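Local structure of phospho-2-dehydro-3-deoxyheptonate aldolase (3TQK) at residues Gln21-Leu26 with Gly119-Arg124; Lys27-Thr32 with Asp129-Gly134. The protein probably catalyses the stereospecific condensation of phosphoenolpyruvate with D-erythrose 4-phosphate to give DAHP, the first step of chorismate biosynthesis. All blocks are in the same frame, centred on the assembly; numbering follows the deposited sequence.

Contacts 1 and 2 show how a segment running into a TIM barrel can be laid along one of the barrel's own outer helices. Helix 116-132 serves both: Gly119-Arg124 receives the end of helix 16-22 and the turn after it in contact 1, and Asp129-Gly134, at the helix's C-terminal end, receives the start of helix 27-45 in contact 2. Their centres lie about 13 Å apart, and they touch where Leu26 CD1 packs 3.6 Å from Asn132 CG. Contact 1 is centred about 19 Å and contact 2 about 18 Å from the chain's centre, both away from the manganese site of Cys58, His266, Glu299 and Asp322.

Contact 1. Residues Gln21-Leu26 with Gly119-Arg124; sequences QDIPLL and GLRLAR
Two guanidinium groups, those of Arg121 and Arg124, meet Gln21-Leu26 with their edges. Arg124 takes the carbonyl oxygen of Ile23 side-on: NE and NH2 each donate to Ile23 O at 2.8 Å, and the oxygen lies almost in the guanidinium plane. The NE donor sits in the carbonyl plane, while NH2 comes nearly in line with the C=O bond. Arg124 reaches this far because its chain is extended from CG to NE. NH2 also pairs with Glu152 in a salt bridge, and NH1 donates to the backbone oxygen of Tyr149; together these bonds hold the guanidinium group in place.

At the edge of Arg121, NH1 forms a salt bridge to Asp22 OD2 at 2.9 Å, with a nearly straight N-H...O angle of 169°. The oxygen is met on its anti side, somewhat out of the carboxylate plane, which is turned 35° from the guanidinium plane. The Arg121 chain runs straight as far as CD, then bends at chi3 (-71°), which brings the guanidinium group to Asp22.

The two arginines stand three residues apart, a little under one turn, on helix 116-132, an outer helix of the TIM barrel, and bracket the C-terminal end of helix 16-22, where Ile23 leaves helical geometry. Between them the buried Ile23 side chain packs on both: CD1 lies 3.4 Å from Arg121 O, while Ile23 CB and CG2 run alongside the Arg124 chain in the opposite direction.

Contact 2. Residues Lys27-Thr32 with Asp129-Gly134; sequences KTSFET and DLTNMG
Ser29, Thr28 and Thr32, at the start of helix 27-45, pack against Thr131, Asn132 and Gly134 around the C-terminal end of helix 116-132, a helix-helix contact on the outside of the barrel. Ser29 and Asn132 bring their CA atoms to 4.5 Å, a close approach, made where Ser29 carries a small side chain.

Ser29 and Thr131 meet hydroxyl to hydroxyl, OG to OG1, at 2.8 Å. Thr131 OG1 stands between its own backbone N and carbonyl carbon (chi1 54°), and from there it is also within hydrogen-bonding reach of the backbone oxygens of Leu127 and Ser128, one turn back, two acceptors for its one proton. This buried pair is thereby tied into the backbone of helix 116-132.

That helix closes in a Schellman motif, with Gly134 at positive phi (93°) and Gly134 N bonded back to Thr131 O. Thr32 packs over this turn. Thr32 OG1 lies 3.2 Å from Thr131 O and 2.9 Å from Thr28 O in its own helix, two acceptors that compete for a single hydroxyl proton. Thr32 OG1 also touches Gly134 CA at 3.4 Å, while Thr32 CG2 rests against the carbonyl group of Gly134.

Toward the start of helix 27-45, Thr28 crosses Asn132 at about a right angle: CB approaches ND2 at 3.3 Å, and CG2 touches the backbone oxygen of Asn132. A water accepts from Asn132 ND2 and is hydrogen-bonded to Thr28 OG1 as well, bridging this more exposed margin, where Leu26 also packs on Asn132.

Contact 1. Residues Gln21-Leu26 with Gly119-Arg124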
ATOM      1  N   GLN A  21      22.634  -6.371 -17.754  1.00 28.84           N
ATOM      2  CA  GLN A  21      23.834  -6.728 -18.515  1.00 31.72           C
ATOM      3  C   GLN A  21      24.050  -8.234 -18.519  1.00 32.05           C
ATOM      4  O   GLN A  21      24.298  -8.818 -19.559  1.00 33.58           O
ATOM      5  CB  GLN A  21      25.090  -6.042 -17.968  1.00 33.36           C
ATOM      6  CG  GLN A  21      25.114  -4.516 -18.182  1.00 36.99           C
ATOM      7  CD  GLN A  21      26.531  -3.931 -18.235  1.00 43.28           C
ATOM      8  OE1 GLN A  21      27.216  -4.043 -19.258  1.00 48.40           O
ATOM      9  NE2 GLN A  21      26.966  -3.292 -17.135  1.00 43.98           N
ATOM     10  N   ASP A  22      23.959  -8.848 -17.346  1.00 31.30           N
ATOM     11  CA  ASP A  22      24.121 -10.299 -17.203  1.00 31.88           C
ATOM     12  C   ASP A  22      23.044 -11.084 -17.957  1.00 31.46           C
ATOM     13  O   ASP A  22      23.342 -12.132 -18.540  1.00 32.62           O
ATOM     14  CB  ASP A  22      24.093 -10.702 -15.717  1.00 31.33           C
ATOM     15  CG  ASP A  22      25.346 -10.263 -14.954  1.00 32.14           C
ATOM     16  OD1 ASP A  22      26.358  -9.892 -15.583  1.00 32.11           O
ATOM     17  OD2 ASP A  22      25.326 -10.299 -13.703  1.00 34.26           O
ATOM     18  N   ILE A  23      21.809 -10.576 -17.944  1.00 29.49           N
ATOM     19  CA  ILE A  23      20.654 -11.291 -18.487  1.00 29.13           C
ATOM     20  C   ILE A  23      19.925 -10.356 -19.471  1.00 28.84           C
ATOM     21  O   ILE A  23      18.883  -9.778 -19.138  1.00 27.46           O
ATOM     22  CB  ILE A  23      19.694 -11.749 -17.343  1.00 27.96           C
ATOM     23  CG1 ILE A  23      20.432 -12.573 -16.281  1.00 29.19           C
ATOM     24  CG2 ILE A  23      18.536 -12.570 -17.889  1.00 27.29           C
ATOM     25  CD1 ILE A  23      19.615 -12.781 -15.001  1.00 28.13           C
ATOM     26  N   PRO A  24      20.485 -10.185 -20.679  1.00 30.01           N
ATOM     27  CA  PRO A  24      19.996  -9.149 -21.573  1.00 29.94           C
ATOM     28  C   PRO A  24      18.635  -9.462 -22.160  1.00 29.53           C
ATOM     29  O   PRO A  24      18.233 -10.627 -22.206  1.00 29.74           O
ATOM     30  CB  PRO A  24      21.061  -9.095 -22.681  1.00 31.54           C
ATOM     31  CG  PRO A  24      21.708 -10.429 -22.658  1.00 32.57           C
ATOM     32  CD  PRO A  24      21.653 -10.894 -21.238  1.00 32.33           C
ATOM     33  N   LEU A  25      17.934  -8.410 -22.575  1.00 29.12           N
ATOM     34  CA  LEU A  25      16.681  -8.544 -23.320  1.00 29.07           C
ATOM     35  C   LEU A  25      16.986  -9.146 -24.678  1.00 30.74           C
ATOM     36  O   LEU A  25      17.645  -8.515 -25.509  1.00 32.17           O
ATOM     37  CB  LEU A  25      16.017  -7.178 -23.489  1.00 27.69           C
ATOM     38  CG  LEU A  25      14.672  -7.126 -24.209  1.00 27.89           C
ATOM     39  CD1 LEU A  25      13.600  -7.994 -23.530  1.00 26.19           C
ATOM     40  CD2 LEU A  25      14.207  -5.654 -24.299  1.00 28.04           C
ATOM     41  N   LEU A  26      16.539 -10.378 -24.891  1.00 31.46           N
ATOM     42  CA  LEU A  26      16.818 -11.085 -26.139  1.00 33.28           C
ATOM     43  C   LEU A  26      15.829 -10.608 -27.207  1.00 33.38           C
ATOM     44  O   LEU A  26      14.788 -10.032 -26.884  1.00 31.58           O
ATOM     45  CB  LEU A  26      16.730 -12.600 -25.923  1.00 34.06           C
ATOM     46  CG  LEU A  26      17.744 -13.199 -24.920  1.00 35.63           C
ATOM     47  CD1 LEU A  26      17.421 -14.656 -24.596  1.00 36.26           C
ATOM     48  CD2 LEU A  26      19.190 -13.083 -25.440  1.00 36.81           C
ATOM     49  N   GLY A 119      17.200 -14.222  -5.762  1.00 25.29           N
ATOM     50  CA  GLY A 119      15.805 -14.203  -6.144  1.00 24.41           C
ATOM     51  C   GLY A 119      15.568 -13.340  -7.355  1.00 23.58           C
ATOM     52  O   GLY A 119      14.943 -13.781  -8.325  1.00 23.87           O
ATOM     53  N   LEU A 120      16.063 -12.108  -7.302  1.00 22.62           N
ATOM     54  CA  LEU A 120      15.835 -11.165  -8.382  1.00 22.17           C
ATOM     55  C   LEU A 120      16.494 -11.666  -9.646  1.00 22.44           C
ATOM     56  O   LEU A 120      15.922 -11.559 -10.716  1.00 22.83           O
ATOM     57  CB  LEU A 120      16.353  -9.761  -8.036  1.00 21.62           C
ATOM     58  CG  LEU A 120      15.472  -8.970  -7.078  1.00 21.25           C
ATOM     59  CD1 LEU A 120      16.234  -7.778  -6.455  1.00 19.57           C
ATOM     60  CD2 LEU A 120      14.220  -8.518  -7.808  1.00 18.89           C
ATOM     61  N   ARG A 121      17.680 -12.233  -9.504  1.00 23.72           N
ATOM     62  CA  ARG A 121      18.432 -12.749 -10.636  1.00 24.88           C
ATOM     63  C   ARG A 121      17.727 -13.908 -11.310  1.00 25.44           C
ATOM     64  O   ARG A 121      17.580 -13.922 -12.532  1.00 25.68           O
ATOM     65  CB  ARG A 121      19.821 -13.185 -10.186  1.00 26.27           C
ATOM     66  CG  ARG A 121      20.731 -13.612 -11.318  1.00 27.59           C
ATOM     67  CD  ARG A 121      22.088 -14.034 -10.766  1.00 29.02           C
ATOM     68  NE  ARG A 121      22.843 -12.885 -10.279  1.00 28.26           N
ATOM     69  CZ  ARG A 121      23.533 -12.048 -11.050  1.00 31.02           C
ATOM     70  NH1 ARG A 121      23.578 -12.198 -12.374  1.00 31.24           N
ATOM     71  NH2 ARG A 121      24.183 -11.037 -10.494  1.00 33.72           N
ATOM     72  N   LEU A 122      17.272 -14.875 -10.522  1.00 26.06           N
ATOM     73  CA  LEU A 122      16.548 -16.018 -11.088  1.00 26.50           C
ATOM     74  C   LEU A 122      15.152 -15.630 -11.626  1.00 25.21           C
ATOM     75  O   LEU A 122      14.662 -16.230 -12.585  1.00 25.56           O
ATOM     76  CB  LEU A 122      16.465 -17.142 -10.059  1.00 27.77           C
ATOM     77  CG  LEU A 122      17.823 -17.720  -9.613  1.00 29.75           C
ATOM     78  CD1 LEU A 122      17.625 -18.920  -8.686  1.00 32.19           C
ATOM     79  CD2 LEU A 122      18.699 -18.126 -10.802  1.00 30.82           C
ATOM     80  N   ALA A 123      14.532 -14.619 -11.024  1.00 23.39           N
ATOM     81  CA  ALA A 123      13.221 -14.148 -11.469  1.00 22.09           C
ATOM     82  C   ALA A 123      13.349 -13.563 -12.865  1.00 21.47           C
ATOM     83  O   ALA A 123      12.589 -13.917 -13.774  1.00 21.71           O
ATOM     84  CB  ALA A 123      12.641 -13.110 -10.494  1.00 20.44           C
ATOM     85  N   ARG A 124      14.326 -12.680 -13.041  1.00 21.15           N
ATOM     86  CA  ARG A 124      14.557 -12.089 -14.342  1.00 20.55           C
ATOM     87  C   ARG A 124      14.922 -13.174 -15.342  1.00 21.82           C
ATOM     88  O   ARG A 124      14.408 -13.166 -16.460  1.00 21.57           O
ATOM     89  CB  ARG A 124      15.664 -11.046 -14.301  1.00 20.48           C
ATOM     90  CG  ARG A 124      15.817 -10.311 -15.628  1.00 20.47           C
ATOM     91  CD  ARG A 124      17.006  -9.380 -15.662  1.00 21.44           C
ATOM     92  NE  ARG A 124      17.261  -8.981 -17.038  1.00 22.20           N
ATOM     93  CZ  ARG A 124      16.535  -8.091 -17.700  1.00 22.74           C
ATOM     94  NH1 ARG A 124      15.523  -7.459 -17.109  1.00 22.62           N
ATOM     95  NH2 ARG A 124      16.825  -7.828 -18.961  1.00 23.10           N
TER

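Contact 2. Residues Lys27-Thr32 with Asp129-Gly134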
ATOM      1  N   LYS A  27      16.156 -10.834 -28.482  1.00 35.28           N
ATOM      2  CA  LYS A  27      15.334 -10.308 -29.578  1.00 35.26           C
ATOM      3  C   LYS A  27      13.948 -10.944 -29.578  1.00 33.95           C
ATOM      4  O   LYS A  27      12.949 -10.236 -29.692  1.00 32.79           O
ATOM      5  CB  LYS A  27      16.015 -10.505 -30.939  1.00 37.77           C
ATOM      6  CG  LYS A  27      15.310  -9.762 -32.120  1.00 39.65           C
ATOM      7  CD  LYS A  27      16.073  -9.935 -33.459  1.00 43.88           C
ATOM      8  CE  LYS A  27      15.237  -9.460 -34.659  1.00 45.05           C
ATOM      9  NZ  LYS A  27      15.936  -9.639 -35.971  1.00 47.77           N
ATOM     10  N   THR A  28      13.879 -12.267 -29.443  1.00 33.92           N
ATOM     11  CA  THR A  28      12.590 -12.941 -29.398  1.00 33.31           C
ATOM     12  C   THR A  28      11.742 -12.431 -28.232  1.00 31.22           C
ATOM     13  O   THR A  28      10.539 -12.206 -28.386  1.00 30.47           O
ATOM     14  CB  THR A  28      12.724 -14.477 -29.312  1.00 34.44           C
ATOM     15  OG1 THR A  28      13.446 -14.955 -30.451  1.00 36.58           O
ATOM     16  CG2 THR A  28      11.336 -15.148 -29.310  1.00 34.46           C
ATOM     17  N   SER A  29      12.380 -12.236 -27.081  1.00 30.31           N
ATOM     18  CA  SER A  29      11.721 -11.653 -25.926  1.00 28.79           C
ATOM     19  C   SER A  29      11.149 -10.274 -26.258  1.00 27.98           C
ATOM     20  O   SER A  29       9.990 -10.014 -25.989  1.00 26.55           O
ATOM     21  CB  SER A  29      12.678 -11.564 -24.724  1.00 28.60           C
ATOM     22  OG  SER A  29      13.050 -12.853 -24.261  1.00 28.30           O
ATOM     23  N   PHE A  30      11.970  -9.403 -26.841  1.00 28.97           N
ATOM     24  CA  PHE A  30      11.548  -8.052 -27.191  1.00 28.92           C
ATOM     25  C   PHE A  30      10.284  -8.075 -28.061  1.00 28.95           C
ATOM     26  O   PHE A  30       9.316  -7.334 -27.812  1.00 27.61           O
ATOM     27  CB  PHE A  30      12.672  -7.335 -27.930  1.00 30.24           C
ATOM     28  CG  PHE A  30      12.271  -6.006 -28.505  1.00 31.48           C
ATOM     29  CD1 PHE A  30      12.133  -4.892 -27.685  1.00 32.85           C
ATOM     30  CD2 PHE A  30      12.044  -5.862 -29.868  1.00 34.76           C
ATOM     31  CE1 PHE A  30      11.768  -3.650 -28.212  1.00 34.16           C
ATOM     32  CE2 PHE A  30      11.669  -4.625 -30.409  1.00 35.40           C
ATOM     33  CZ  PHE A  30      11.536  -3.519 -29.579  1.00 34.83           C
ATOM     34  N   GLU A  31      10.299  -8.948 -29.063  1.00 29.78           N
ATOM     35  CA  GLU A  31       9.215  -9.030 -30.031  1.00 30.12           C
ATOM     36  C   GLU A  31       7.959  -9.649 -29.448  1.00 28.66           C
ATOM     37  O   GLU A  31       6.854  -9.223 -29.790  1.00 28.95           O
ATOM     38  CB  GLU A  31       9.674  -9.776 -31.288  1.00 32.08           C
ATOM     39  CG  GLU A  31      10.750  -8.988 -32.031  1.00 34.95           C
ATOM     40  CD  GLU A  31      11.425  -9.746 -33.147  1.00 40.23           C
ATOM     41  OE1 GLU A  31      11.203 -10.973 -33.294  1.00 41.05           O
ATOM     42  OE2 GLU A  31      12.205  -9.089 -33.880  1.00 44.65           O
ATOM     43  N   THR A  32       8.120 -10.625 -28.557  1.00 27.80           N
ATOM     44  CA  THR A  32       6.986 -11.202 -27.844  1.00 25.74           C
ATOM     45  C   THR A  32       6.302 -10.150 -26.972  1.00 24.19           C
ATOM     46  O   THR A  32       5.069 -10.066 -26.942  1.00 23.15           O
ATOM     47  CB  THR A  32       7.418 -12.406 -26.976  1.00 26.12           C
ATOM     48  OG1 THR A  32       7.966 -13.420 -27.814  1.00 25.64           O
ATOM     49  CG2 THR A  32       6.235 -13.005 -26.188  1.00 24.59           C
ATOM     50  N   ASP A 129      13.716 -16.423 -20.135  1.00 25.98           N
ATOM     51  CA  ASP A 129      13.489 -17.734 -20.753  1.00 27.56           C
ATOM     52  C   ASP A 129      12.074 -17.920 -21.316  1.00 27.11           C
ATOM     53  O   ASP A 129      11.909 -18.386 -22.441  1.00 27.37           O
ATOM     54  CB  ASP A 129      13.806 -18.879 -19.762  1.00 28.30           C
ATOM     55  CG  ASP A 129      15.293 -18.959 -19.406  1.00 29.71           C
ATOM     56  OD1 ASP A 129      16.088 -18.264 -20.058  1.00 31.23           O
ATOM     57  OD2 ASP A 129      15.669 -19.698 -18.471  1.00 28.42           O
ATOM     58  N   LEU A 130      11.066 -17.556 -20.531  1.00 26.52           N
ATOM     59  CA  LEU A 130       9.672 -17.726 -20.942  1.00 26.32           C
ATOM     60  C   LEU A 130       9.308 -16.873 -22.163  1.00 26.15           C
ATOM     61  O   LEU A 130       8.731 -17.385 -23.133  1.00 26.90           O
ATOM     62  CB  LEU A 130       8.736 -17.409 -19.779  1.00 25.09           C
ATOM     63  CG  LEU A 130       8.825 -18.370 -18.588  1.00 25.99           C
ATOM     64  CD1 LEU A 130       8.041 -17.815 -17.409  1.00 25.37           C
ATOM     65  CD2 LEU A 130       8.314 -19.734 -18.966  1.00 27.48           C
ATOM     66  N   THR A 131       9.642 -15.585 -22.118  1.00 25.32           N
ATOM     67  CA  THR A 131       9.378 -14.683 -23.226  1.00 24.81           C
ATOM     68  C   THR A 131      10.195 -15.058 -24.453  1.00 26.95           C
ATOM     69  O   THR A 131       9.730 -14.882 -25.593  1.00 26.85           O
ATOM     70  CB  THR A 131       9.686 -13.229 -22.873  1.00 23.80           C
ATOM     71  OG1 THR A 131      11.026 -13.138 -22.385  1.00 23.78           O
ATOM     72  CG2 THR A 131       8.682 -12.691 -21.834  1.00 21.52           C
ATOM     73  N   ASN A 132      11.401 -15.585 -24.224  1.00 28.25           N
ATOM     74  CA  ASN A 132      12.231 -16.070 -25.317  1.00 30.52           C
ATOM     75  C   ASN A 132      11.638 -17.305 -25.999  1.00 32.08           C
ATOM     76  O   ASN A 132      11.938 -17.583 -27.161  1.00 33.07           O
ATOM     77  CB  ASN A 132      13.654 -16.354 -24.833  1.00 31.65           C
ATOM     78  CG  ASN A 132      14.618 -16.547 -25.970  1.00 34.29           C
ATOM     79  OD1 ASN A 132      15.283 -17.572 -26.057  1.00 35.96           O
ATOM     80  ND2 ASN A 132      14.678 -15.566 -26.874  1.00 36.56           N
HETATM   81  N   MSE A 133      10.791 -18.037 -25.280  1.00 32.57           N
HETATM   82  CA  MSE A 133      10.018 -19.131 -25.878  1.00 34.62           C
HETATM   83  C   MSE A 133       8.789 -18.620 -26.641  1.00 33.50           C
HETATM   84  O   MSE A 133       8.073 -19.407 -27.256  1.00 34.25           O
HETATM   85  CB  MSE A 133       9.535 -20.104 -24.800  1.00 35.48           C
HETATM   86  CG  MSE A 133      10.617 -20.934 -24.135  1.00 40.03           C
HETATM   87 SE   MSE A 133       9.904 -21.693 -22.484  1.00 47.25          SE
HETATM   88  CE  MSE A 133       8.164 -22.242 -23.170  1.00 40.47           C
ATOM     89  N   GLY A 134       8.533 -17.315 -26.571  1.00 31.68           N
ATOM     90  CA  GLY A 134       7.393 -16.709 -27.253  1.00 30.87           C
ATOM     91  C   GLY A 134       6.137 -16.602 -26.401  1.00 29.58           C
ATOM     92  O   GLY A 134       5.055 -16.380 -26.941  1.00 29.36           O
TER
HETATM   93  O   HOH W   1      16.476 -14.555 -29.226  1.00 19.64           O